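Local coordinates for protein aminodeoxyfutalosine deaminase (Deinococcus radiodurans, PDB 2IMR) that deaminates aminodeoxyfutalosine to futalosine in menaquinone biosynthesis, as a zinc-dependent amidohydrolase holding one zinc ion per subunit, at residues Pro257-Asp260 against Asn261-Pro264; Asn306-Pro309 against Asp310-Ala313; Glu406-Gln409 against Glu410-Trp414. One frame throughout, in Å; residues are numbered along the deposited sequence.

Overall arrangement
Along the chain the three contacts follow in series, each a local turn or cap. Contacts 1 and 2 belong to the amidohydrolase TIM barrel: contact 1 lies in the loop between helices 245-253 and 271-275, while contact 2 leads from the loop after strand 300-303 into helix 309-318. Their centres are about 24 Å apart, yet both reach helix 245-253 and come within about 8 to 9 Å, between side chains, of Glu-243, the proton donor by similarity. Contact 3, after helix 380-395, lies across the chain's centre, about 49 Å and 39 Å from the centres of contacts 1 and 2. There the chain's C-terminal part packs against N-terminal strands, away from the annotated sites.

Contact 1: residues Pro257-Asp260 against Asn261-Pro264; sequences PLWD and NRMP
Asn-261 closes a turn with Leu-258: its backbone N donates to Leu-258 O at 3.1 Å, the three-residue spacing of a tight turn. Its side chain folds back over the carbonyl of Pro-257, but the amide's orientation is doubtful, because Asn-261 OD1 as modelled sits 2.7 Å from Pro-257 O and both are acceptors. One residue on, Arg-262 repeats the turn, its N donating to Trp-259 O at 3.2 Å. Trp-259 O takes a second, shorter bond, 2.7 Å, from Arg-262 NH1, and the two donors arrive from opposite faces of the carbonyl plane. Because Trp-259 O lies in the guanidinium plane, the bond helps fix the rotation of that group. Arg-262 CG, between the backbone N and the carbonyl carbon (chi1 70°), starts the chain back toward Trp-259, and the extended run to NE carries the guanidinium over the indole. There it lies flat, the planes 9° apart. Arg-262 CZ stands 3.7 Å from the centroid of the Trp-259 five-membered ring in a cation-pi contact, while Arg-262 CD makes a CH-pi contact 3.6 Å from the centroid of the Trp-259 six-membered ring. One arginine thus lies over one face of both rings of Trp-259 and grips that residue's carbonyl as well. In the fold, this turn lies in the loop between helices 245-253 and 271-275. Trp-259 rests on Met-250 of the first helix and meets Tyr-267 edge-to-face, whereas Leu-258 packs against Pro-113 and Tyr-114 of helix 113-116.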
ATOM      1  N   PRO A 257     -15.478  -9.109  19.253  1.00 22.99           N
ATOM      2  CA  PRO A 257     -14.184  -8.834  19.884  1.00 23.60           C
ATOM      3  C   PRO A 257     -13.534  -7.472  19.644  1.00 22.45           C
ATOM      4  O   PRO A 257     -12.800  -6.990  20.500  1.00 22.54           O
ATOM      5  CB  PRO A 257     -13.305  -9.978  19.385  1.00 23.44           C
ATOM      6  CG  PRO A 257     -14.284 -11.093  19.206  1.00 25.02           C
ATOM      7  CD  PRO A 257     -15.433 -10.394  18.531  1.00 23.86           C
ATOM      8  N   LEU A 258     -13.777  -6.860  18.488  1.00 20.43           N
ATOM      9  CA  LEU A 258     -13.182  -5.554  18.216  1.00 20.77           C
ATOM     10  C   LEU A 258     -13.967  -4.489  18.970  1.00 20.59           C
ATOM     11  O   LEU A 258     -13.466  -3.883  19.915  1.00 21.60           O
ATOM     12  CB  LEU A 258     -13.201  -5.240  16.711  1.00 19.27           C
ATOM     13  CG  LEU A 258     -12.327  -4.072  16.218  1.00 20.72           C
ATOM     14  CD1 LEU A 258     -12.344  -4.039  14.695  1.00 18.77           C
ATOM     15  CD2 LEU A 258     -12.822  -2.744  16.774  1.00 18.94           C
ATOM     16  N   TRP A 259     -15.208  -4.278  18.553  1.00 20.67           N
ATOM     17  CA  TRP A 259     -16.053  -3.277  19.182  1.00 22.44           C
ATOM     18  C   TRP A 259     -16.220  -3.476  20.685  1.00 23.13           C
ATOM     19  O   TRP A 259     -16.056  -2.533  21.465  1.00 23.04           O
ATOM     20  CB  TRP A 259     -17.435  -3.257  18.520  1.00 22.46           C
ATOM     21  CG  TRP A 259     -18.300  -2.152  19.043  1.00 24.58           C
ATOM     22  CD1 TRP A 259     -19.352  -2.263  19.913  1.00 24.47           C
ATOM     23  CD2 TRP A 259     -18.149  -0.756  18.769  1.00 23.79           C
ATOM     24  NE1 TRP A 259     -19.865  -1.015  20.196  1.00 23.39           N
ATOM     25  CE2 TRP A 259     -19.142  -0.075  19.507  1.00 24.36           C
ATOM     26  CE3 TRP A 259     -17.266  -0.013  17.971  1.00 24.61           C
ATOM     27  CZ2 TRP A 259     -19.278   1.315  19.470  1.00 24.47           C
ATOM     28  CZ3 TRP A 259     -17.402   1.366  17.933  1.00 24.06           C
ATOM     29  CH2 TRP A 259     -18.402   2.017  18.681  1.00 24.51           C
ATOM     30  N   ASP A 260     -16.535  -4.697  21.101  1.00 24.08           N
ATOM     31  CA  ASP A 260     -16.754  -4.958  22.521  1.00 24.83           C
ATOM     32  C   ASP A 260     -15.517  -4.833  23.405  1.00 24.99           C
ATOM     33  O   ASP A 260     -15.619  -4.916  24.628  1.00 24.01           O
ATOM     34  CB  ASP A 260     -17.393  -6.338  22.715  1.00 25.52           C
ATOM     35  CG  ASP A 260     -18.716  -6.477  21.979  1.00 26.75           C
ATOM     36  OD1 ASP A 260     -19.254  -5.450  21.509  1.00 26.28           O
ATOM     37  OD2 ASP A 260     -19.221  -7.614  21.874  1.00 27.87           O
ATOM     38  N   ASN A 261     -14.356  -4.622  22.794  1.00 26.38           N
ATOM     39  CA  ASN A 261     -13.109  -4.497  23.555  1.00 26.88           C
ATOM     40  C   ASN A 261     -12.372  -3.184  23.284  1.00 25.96           C
ATOM     41  O   ASN A 261     -11.191  -3.045  23.596  1.00 25.43           O
ATOM     42  CB  ASN A 261     -12.197  -5.685  23.237  1.00 30.31           C
ATOM     43  CG  ASN A 261     -12.787  -7.008  23.696  1.00 33.30           C
ATOM     44  OD1 ASN A 261     -12.731  -8.012  22.982  1.00 35.80           O
ATOM     45  ND2 ASN A 261     -13.354  -7.014  24.899  1.00 33.11           N
ATOM     46  N   ARG A 262     -13.081  -2.222  22.705  1.00 25.50           N
ATOM     47  CA  ARG A 262     -12.515  -0.912  22.391  1.00 23.67           C
ATOM     48  C   ARG A 262     -12.393  -0.091  23.667  1.00 24.11           C
ATOM     49  O   ARG A 262     -12.923  -0.470  24.714  1.00 23.29           O
ATOM     50  CB  ARG A 262     -13.451  -0.160  21.444  1.00 24.03           C
ATOM     51  CG  ARG A 262     -14.750   0.279  22.140  1.00 25.29           C
ATOM     52  CD  ARG A 262     -15.733   0.951  21.200  1.00 22.71           C
ATOM     53  NE  ARG A 262     -16.925   1.435  21.902  1.00 22.24           N
ATOM     54  CZ  ARG A 262     -17.845   0.655  22.468  1.00 22.65           C
ATOM     55  NH1 ARG A 262     -17.731  -0.668  22.427  1.00 19.43           N
ATOM     56  NH2 ARG A 262     -18.892   1.203  23.076  1.00 21.67           N
ATOM     57  N   MET A 263     -11.687   1.032  23.577  1.00 23.97           N
ATOM     58  CA  MET A 263     -11.567   1.942  24.709  1.00 26.35           C
ATOM     59  C   MET A 263     -12.770   2.852  24.492  1.00 25.56           C
ATOM     60  O   MET A 263     -12.802   3.624  23.540  1.00 23.35           O
ATOM     61  CB  MET A 263     -10.260   2.731  24.633  1.00 28.96           C
ATOM     62  CG  MET A 263      -9.029   1.867  24.847  1.00 35.34           C
ATOM     63  SD  MET A 263      -7.507   2.825  24.920  1.00 42.86           S
ATOM     64  CE  MET A 263      -7.511   3.325  26.650  1.00 40.19           C
ATOM     65  N   PRO A 264     -13.784   2.754  25.370  1.00 26.98           N
ATOM     66  CA  PRO A 264     -15.030   3.529  25.319  1.00 26.28           C
ATOM     67  C   PRO A 264     -14.968   5.034  25.063  1.00 25.87           C
ATOM     68  O   PRO A 264     -15.782   5.567  24.304  1.00 23.97           O
ATOM     69  CB  PRO A 264     -15.704   3.188  26.654  1.00 28.39           C
ATOM     70  CG  PRO A 264     -14.553   2.846  27.544  1.00 29.27           C
ATOM     71  CD  PRO A 264     -13.690   2.017  26.642  1.00 26.99           C
TER

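Contact 2: residues Asn306-Pro309 against Asp310-Ala313; sequences NVTP and DDIA
The carboxylate of Asp-311 is approached by Thr-308 from above its plane: the Thr-308 backbone N donates to Asp-311 OD2 at 2.8 Å, lying 42° out of that plane. Water 1 also donates to Asp-311 OD2, at 2.9 Å, and bridges it to Asn-306 O, while the other oxygen, OD1, is hydrogen-bonded to Thr-284 OG1. The reciprocal bond runs from Asp-311 N to Thr-308 OG1 at 3.1 Å. This pair of crossed bonds between backbone and side chain is a capping box, with Thr-308 as the N-cap of helix 309-318. The torsions suit the exchange: OG1 stands between the Thr-308 backbone N and carbonyl carbon (chi1 65°), turned to the first turn of the helix, and the Asp-311 carboxyl carbon lies beside its own N (chi1 -68°), turned back to the cap. Ordinary helical bonding starts at once, with Ile-312 N donating to Thr-308 O at 3.0 Å and Ala-313 N to Pro-309 O at the same length. Beside the box, Val-307 CG2 touches Ile-312 CG1 at 3.9 Å, the two side chains crossing at about a right angle, and both also pack on Phe-342 of helix 339-344. Asp-310, whose OD2 forms a salt bridge with Arg-314, stays outside the box. An alanine in place of Asp-311 would remove OD2 and OD1, and would probably leave Thr-308 N and water 1 without this acceptor and Thr-284 OG1 without this partner. Chemically, the cap supplies an acceptor to an amide at the helix start, where N-H groups have no carbonyl of a preceding turn, and the buried carboxylate, near the positive end of the helix dipole, is likely to be stabilised as an anion.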
ATOM      1  N   ASN A 306     -10.861  -9.233   4.841  1.00 16.68           N
ATOM      2  CA  ASN A 306     -12.136  -9.834   5.173  1.00 18.04           C
ATOM      3  C   ASN A 306     -13.302  -9.227   4.408  1.00 17.91           C
ATOM      4  O   ASN A 306     -14.059  -8.415   4.930  1.00 17.70           O
ATOM      5  CB  ASN A 306     -12.307  -9.738   6.684  1.00 18.19           C
ATOM      6  CG  ASN A 306     -11.183 -10.455   7.421  1.00 20.53           C
ATOM      7  OD1 ASN A 306     -11.227 -11.671   7.600  1.00 17.37           O
ATOM      8  ND2 ASN A 306     -10.151  -9.708   7.816  1.00 18.92           N
ATOM      9  N   VAL A 307     -13.425  -9.648   3.151  1.00 18.04           N
ATOM     10  CA  VAL A 307     -14.463  -9.170   2.261  1.00 17.94           C
ATOM     11  C   VAL A 307     -15.221 -10.347   1.660  1.00 19.23           C
ATOM     12  O   VAL A 307     -14.774 -11.492   1.733  1.00 18.63           O
ATOM     13  CB  VAL A 307     -13.865  -8.325   1.108  1.00 18.05           C
ATOM     14  CG1 VAL A 307     -13.118  -7.118   1.673  1.00 16.77           C
ATOM     15  CG2 VAL A 307     -12.937  -9.185   0.257  1.00 19.09           C
ATOM     16  N   THR A 308     -16.368 -10.053   1.062  1.00 20.24           N
ATOM     17  CA  THR A 308     -17.200 -11.087   0.455  1.00 20.16           C
ATOM     18  C   THR A 308     -17.125 -10.990  -1.059  1.00 20.25           C
ATOM     19  O   THR A 308     -16.556 -10.052  -1.602  1.00 19.78           O
ATOM     20  CB  THR A 308     -18.671 -10.908   0.847  1.00 18.43           C
ATOM     21  OG1 THR A 308     -19.156  -9.678   0.295  1.00 21.05           O
ATOM     22  CG2 THR A 308     -18.823 -10.873   2.355  1.00 18.50           C
ATOM     23  N   PRO A 309     -17.697 -11.978  -1.764  1.00 21.50           N
ATOM     24  CA  PRO A 309     -17.655 -11.916  -3.224  1.00 22.59           C
ATOM     25  C   PRO A 309     -18.344 -10.645  -3.702  1.00 20.15           C
ATOM     26  O   PRO A 309     -17.884  -9.990  -4.629  1.00 20.94           O
ATOM     27  CB  PRO A 309     -18.394 -13.182  -3.639  1.00 21.92           C
ATOM     28  CG  PRO A 309     -17.988 -14.149  -2.565  1.00 23.90           C
ATOM     29  CD  PRO A 309     -18.138 -13.307  -1.304  1.00 23.23           C
ATOM     30  N   ASP A 310     -19.453 -10.296  -3.058  1.00 21.47           N
ATOM     31  CA  ASP A 310     -20.172  -9.087  -3.434  1.00 21.24           C
ATOM     32  C   ASP A 310     -19.304  -7.854  -3.186  1.00 18.98           C
ATOM     33  O   ASP A 310     -19.323  -6.914  -3.975  1.00 19.03           O
ATOM     34  CB  ASP A 310     -21.478  -8.967  -2.650  1.00 24.51           C
ATOM     35  CG  ASP A 310     -22.331  -7.813  -3.133  1.00 31.35           C
ATOM     36  OD1 ASP A 310     -22.834  -7.876  -4.278  1.00 35.03           O
ATOM     37  OD2 ASP A 310     -22.494  -6.834  -2.375  1.00 35.34           O
ATOM     38  N   ASP A 311     -18.547  -7.845  -2.090  1.00 19.62           N
ATOM     39  CA  ASP A 311     -17.676  -6.701  -1.817  1.00 18.51           C
ATOM     40  C   ASP A 311     -16.703  -6.546  -2.986  1.00 17.40           C
ATOM     41  O   ASP A 311     -16.492  -5.447  -3.487  1.00 18.39           O
ATOM     42  CB  ASP A 311     -16.859  -6.891  -0.527  1.00 16.79           C
ATOM     43  CG  ASP A 311     -17.710  -6.866   0.733  1.00 19.18           C
ATOM     44  OD1 ASP A 311     -18.789  -6.230   0.737  1.00 17.85           O
ATOM     45  OD2 ASP A 311     -17.278  -7.475   1.737  1.00 18.66           O
ATOM     46  N   ILE A 312     -16.108  -7.655  -3.415  1.00 17.54           N
ATOM     47  CA  ILE A 312     -15.155  -7.626  -4.519  1.00 18.38           C
ATOM     48  C   ILE A 312     -15.792  -7.059  -5.787  1.00 17.89           C
ATOM     49  O   ILE A 312     -15.175  -6.267  -6.492  1.00 16.89           O
ATOM     50  CB  ILE A 312     -14.584  -9.042  -4.785  1.00 20.99           C
ATOM     51  CG1 ILE A 312     -13.756  -9.483  -3.574  1.00 21.11           C
ATOM     52  CG2 ILE A 312     -13.710  -9.038  -6.043  1.00 20.79           C
ATOM     53  CD1 ILE A 312     -13.312 -10.927  -3.607  1.00 20.95           C
ATOM     54  N   ALA A 313     -17.037  -7.445  -6.056  1.00 19.14           N
ATOM     55  CA  ALA A 313     -17.751  -6.951  -7.231  1.00 20.46           C
ATOM     56  C   ALA A 313     -17.948  -5.437  -7.137  1.00 19.94           C
ATOM     57  O   ALA A 313     -17.809  -4.721  -8.130  1.00 18.86           O
ATOM     58  CB  ALA A 313     -19.104  -7.657  -7.359  1.00 21.09           C
TER
HETATM   59  O   HOH W   1     -15.965  -6.328   4.026  1.00 16.34           O

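Contact 3: residues Glu406-Gln409 against Glu410-Trp414; sequences ETWQ and EGFRW
Phe-412 N donates to Gln-409 O at 2.9 Å, with a nearly straight N-H···O angle of 165°, although the donor stands above the carbonyl plane. It opens a short 3-10 segment, 410-412, and Arg-413 N continues the same three-residue spacing by donating to Glu-410 O. The turn brings the Phe-412 ring back against Trp-408 and Gln-409. Gln-409 CB sits over one face of the Phe-412 ring, 4.0 Å from its centroid in a CH-pi contact, and the amide at the end of its extended chain lies close to parallel with the ring, 12° between the planes. At the rim of the same ring, Trp-408 CE3 lies near the ring plane, 3.8 Å from Phe-412 CD1. The pair is an offset edge-to-face stack: the Phe-412 edge points toward the Trp-408 face, with six-membered ring centroids 5.8 Å apart and planes at 67°. Trp-408 also packs on Leu-41 of strand 38-43 and on Val-59 and Val-61 of strand 57-62, and its backbone bonds to Glu-64, so the turn is seated on the N-terminal sheet. Arg-413 NE forms a salt bridge with Glu-415, but Arg-413 NH1 donates to water 2, which also accepts from Trp-408 NE1 at 3.1 Å, in the plane of the indole.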
ATOM      1  N   GLU A 406      18.846   1.569 -22.721  1.00 33.36           N
ATOM      2  CA  GLU A 406      18.848   2.021 -21.335  1.00 33.81           C
ATOM      3  C   GLU A 406      20.098   1.536 -20.610  1.00 33.13           C
ATOM      4  O   GLU A 406      20.618   0.460 -20.903  1.00 32.41           O
ATOM      5  CB  GLU A 406      17.614   1.493 -20.598  1.00 35.41           C
ATOM      6  CG  GLU A 406      16.275   1.958 -21.158  1.00 38.54           C
ATOM      7  CD  GLU A 406      16.156   3.469 -21.211  1.00 39.77           C
ATOM      8  OE1 GLU A 406      16.556   4.133 -20.231  1.00 42.34           O
ATOM      9  OE2 GLU A 406      15.654   3.992 -22.228  1.00 43.05           O
ATOM     10  N   THR A 407      20.575   2.336 -19.661  1.00 32.18           N
ATOM     11  CA  THR A 407      21.754   1.973 -18.881  1.00 31.93           C
ATOM     12  C   THR A 407      21.374   0.818 -17.958  1.00 30.33           C
ATOM     13  O   THR A 407      20.381   0.906 -17.232  1.00 31.16           O
ATOM     14  CB  THR A 407      22.235   3.151 -17.996  1.00 33.02           C
ATOM     15  OG1 THR A 407      22.552   4.282 -18.820  1.00 36.28           O
ATOM     16  CG2 THR A 407      23.467   2.751 -17.201  1.00 32.12           C
ATOM     17  N   TRP A 408      22.142  -0.268 -17.996  1.00 27.87           N
ATOM     18  CA  TRP A 408      21.867  -1.406 -17.125  1.00 26.86           C
ATOM     19  C   TRP A 408      22.248  -1.007 -15.704  1.00 26.56           C
ATOM     20  O   TRP A 408      23.384  -0.606 -15.453  1.00 27.36           O
ATOM     21  CB  TRP A 408      22.683  -2.634 -17.548  1.00 26.01           C
ATOM     22  CG  TRP A 408      22.656  -3.745 -16.525  1.00 25.33           C
ATOM     23  CD1 TRP A 408      23.706  -4.193 -15.772  1.00 25.39           C
ATOM     24  CD2 TRP A 408      21.517  -4.517 -16.119  1.00 24.16           C
ATOM     25  NE1 TRP A 408      23.292  -5.197 -14.926  1.00 23.77           N
ATOM     26  CE2 TRP A 408      21.952  -5.415 -15.119  1.00 24.35           C
ATOM     27  CE3 TRP A 408      20.169  -4.538 -16.504  1.00 24.09           C
ATOM     28  CZ2 TRP A 408      21.090  -6.323 -14.496  1.00 23.67           C
ATOM     29  CZ3 TRP A 408      19.311  -5.442 -15.886  1.00 24.00           C
ATOM     30  CH2 TRP A 408      19.776  -6.322 -14.892  1.00 25.81           C
ATOM     31  N   GLN A 409      21.300  -1.114 -14.779  1.00 26.09           N
ATOM     32  CA  GLN A 409      21.556  -0.753 -13.389  1.00 27.75           C
ATOM     33  C   GLN A 409      21.488  -1.960 -12.466  1.00 26.36           C
ATOM     34  O   GLN A 409      20.610  -2.812 -12.599  1.00 24.63           O
ATOM     35  CB  GLN A 409      20.549   0.299 -12.917  1.00 30.65           C
ATOM     36  CG  GLN A 409      20.646   1.630 -13.646  1.00 34.03           C
ATOM     37  CD  GLN A 409      19.724   2.682 -13.058  1.00 37.87           C
ATOM     38  OE1 GLN A 409      19.712   3.832 -13.501  1.00 40.20           O
ATOM     39  NE2 GLN A 409      18.944   2.292 -12.051  1.00 38.27           N
ATOM     40  N   GLU A 410      22.422  -2.028 -11.525  1.00 26.05           N
ATOM     41  CA  GLU A 410      22.459  -3.132 -10.580  1.00 26.19           C
ATOM     42  C   GLU A 410      21.164  -3.149  -9.772  1.00 24.91           C
ATOM     43  O   GLU A 410      20.771  -4.178  -9.231  1.00 24.97           O
ATOM     44  CB  GLU A 410      23.662  -2.987  -9.645  1.00 26.05           C
ATOM     45  CG  GLU A 410      23.932  -4.229  -8.819  1.00 29.78           C
ATOM     46  CD  GLU A 410      25.266  -4.177  -8.098  1.00 29.21           C
ATOM     47  OE1 GLU A 410      25.274  -3.978  -6.863  1.00 31.45           O
ATOM     48  OE2 GLU A 410      26.304  -4.335  -8.776  1.00 28.14           O
ATOM     49  N   GLY A 411      20.503  -1.997  -9.701  1.00 25.29           N
ATOM     50  CA  GLY A 411      19.253  -1.905  -8.965  1.00 26.12           C
ATOM     51  C   GLY A 411      18.140  -2.757  -9.555  1.00 26.55           C
ATOM     52  O   GLY A 411      17.138  -3.023  -8.887  1.00 28.26           O
ATOM     53  N   PHE A 412      18.308  -3.188 -10.805  1.00 24.28           N
ATOM     54  CA  PHE A 412      17.304  -4.011 -11.483  1.00 22.27           C
ATOM     55  C   PHE A 412      17.443  -5.475 -11.105  1.00 19.74           C
ATOM     56  O   PHE A 412      16.539  -6.276 -11.330  1.00 18.45           O
ATOM     57  CB  PHE A 412      17.450  -3.885 -13.003  1.00 23.73           C
ATOM     58  CG  PHE A 412      17.219  -2.498 -13.526  1.00 26.56           C
ATOM     59  CD1 PHE A 412      17.772  -2.104 -14.741  1.00 29.02           C
ATOM     60  CD2 PHE A 412      16.436  -1.595 -12.820  1.00 26.43           C
ATOM     61  CE1 PHE A 412      17.549  -0.824 -15.246  1.00 30.40           C
ATOM     62  CE2 PHE A 412      16.204  -0.314 -13.315  1.00 30.86           C
ATOM     63  CZ  PHE A 412      16.762   0.072 -14.530  1.00 31.64           C
ATOM     64  N   ARG A 413      18.592  -5.824 -10.546  1.00 19.35           N
ATOM     65  CA  ARG A 413      18.864  -7.196 -10.149  1.00 19.34           C
ATOM     66  C   ARG A 413      18.556  -7.319  -8.647  1.00 20.70           C
ATOM     67  O   ARG A 413      19.415  -7.081  -7.800  1.00 19.81           O
ATOM     68  CB  ARG A 413      20.333  -7.500 -10.453  1.00 19.89           C
ATOM     69  CG  ARG A 413      20.727  -8.947 -10.397  1.00 18.89           C
ATOM     70  CD  ARG A 413      22.065  -9.152 -11.132  1.00 16.46           C
ATOM     71  NE  ARG A 413      22.622 -10.465 -10.845  1.00 17.65           N
ATOM     72  CZ  ARG A 413      23.699 -10.971 -11.433  1.00 18.15           C
ATOM     73  NH1 ARG A 413      24.353 -10.273 -12.358  1.00 15.90           N
ATOM     74  NH2 ARG A 413      24.122 -12.178 -11.086  1.00 16.87           N
ATOM     75  N   TRP A 414      17.322  -7.703  -8.332  1.00 20.65           N
ATOM     76  CA  TRP A 414      16.878  -7.815  -6.945  1.00 20.39           C
ATOM     77  C   TRP A 414      17.730  -8.662  -6.000  1.00 20.47           C
ATOM     78  O   TRP A 414      17.803  -8.363  -4.806  1.00 19.52           O
ATOM     79  CB  TRP A 414      15.431  -8.313  -6.908  1.00 18.46           C
ATOM     80  CG  TRP A 414      14.434  -7.315  -7.427  1.00 19.12           C
ATOM     81  CD1 TRP A 414      14.689  -6.221  -8.206  1.00 19.51           C
ATOM     82  CD2 TRP A 414      13.013  -7.345  -7.234  1.00 19.17           C
ATOM     83  NE1 TRP A 414      13.518  -5.569  -8.510  1.00 19.02           N
ATOM     84  CE2 TRP A 414      12.473  -6.238  -7.927  1.00 19.72           C
ATOM     85  CE3 TRP A 414      12.144  -8.202  -6.545  1.00 20.08           C
ATOM     86  CZ2 TRP A 414      11.099  -5.964  -7.952  1.00 20.37           C
ATOM     87  CZ3 TRP A 414      10.770  -7.929  -6.569  1.00 19.27           C
ATOM     88  CH2 TRP A 414      10.267  -6.818  -7.269  1.00 18.90           C
TER
HETATM   89  O   HOH W   2      24.787  -7.164 -13.038  1.00 11.95           O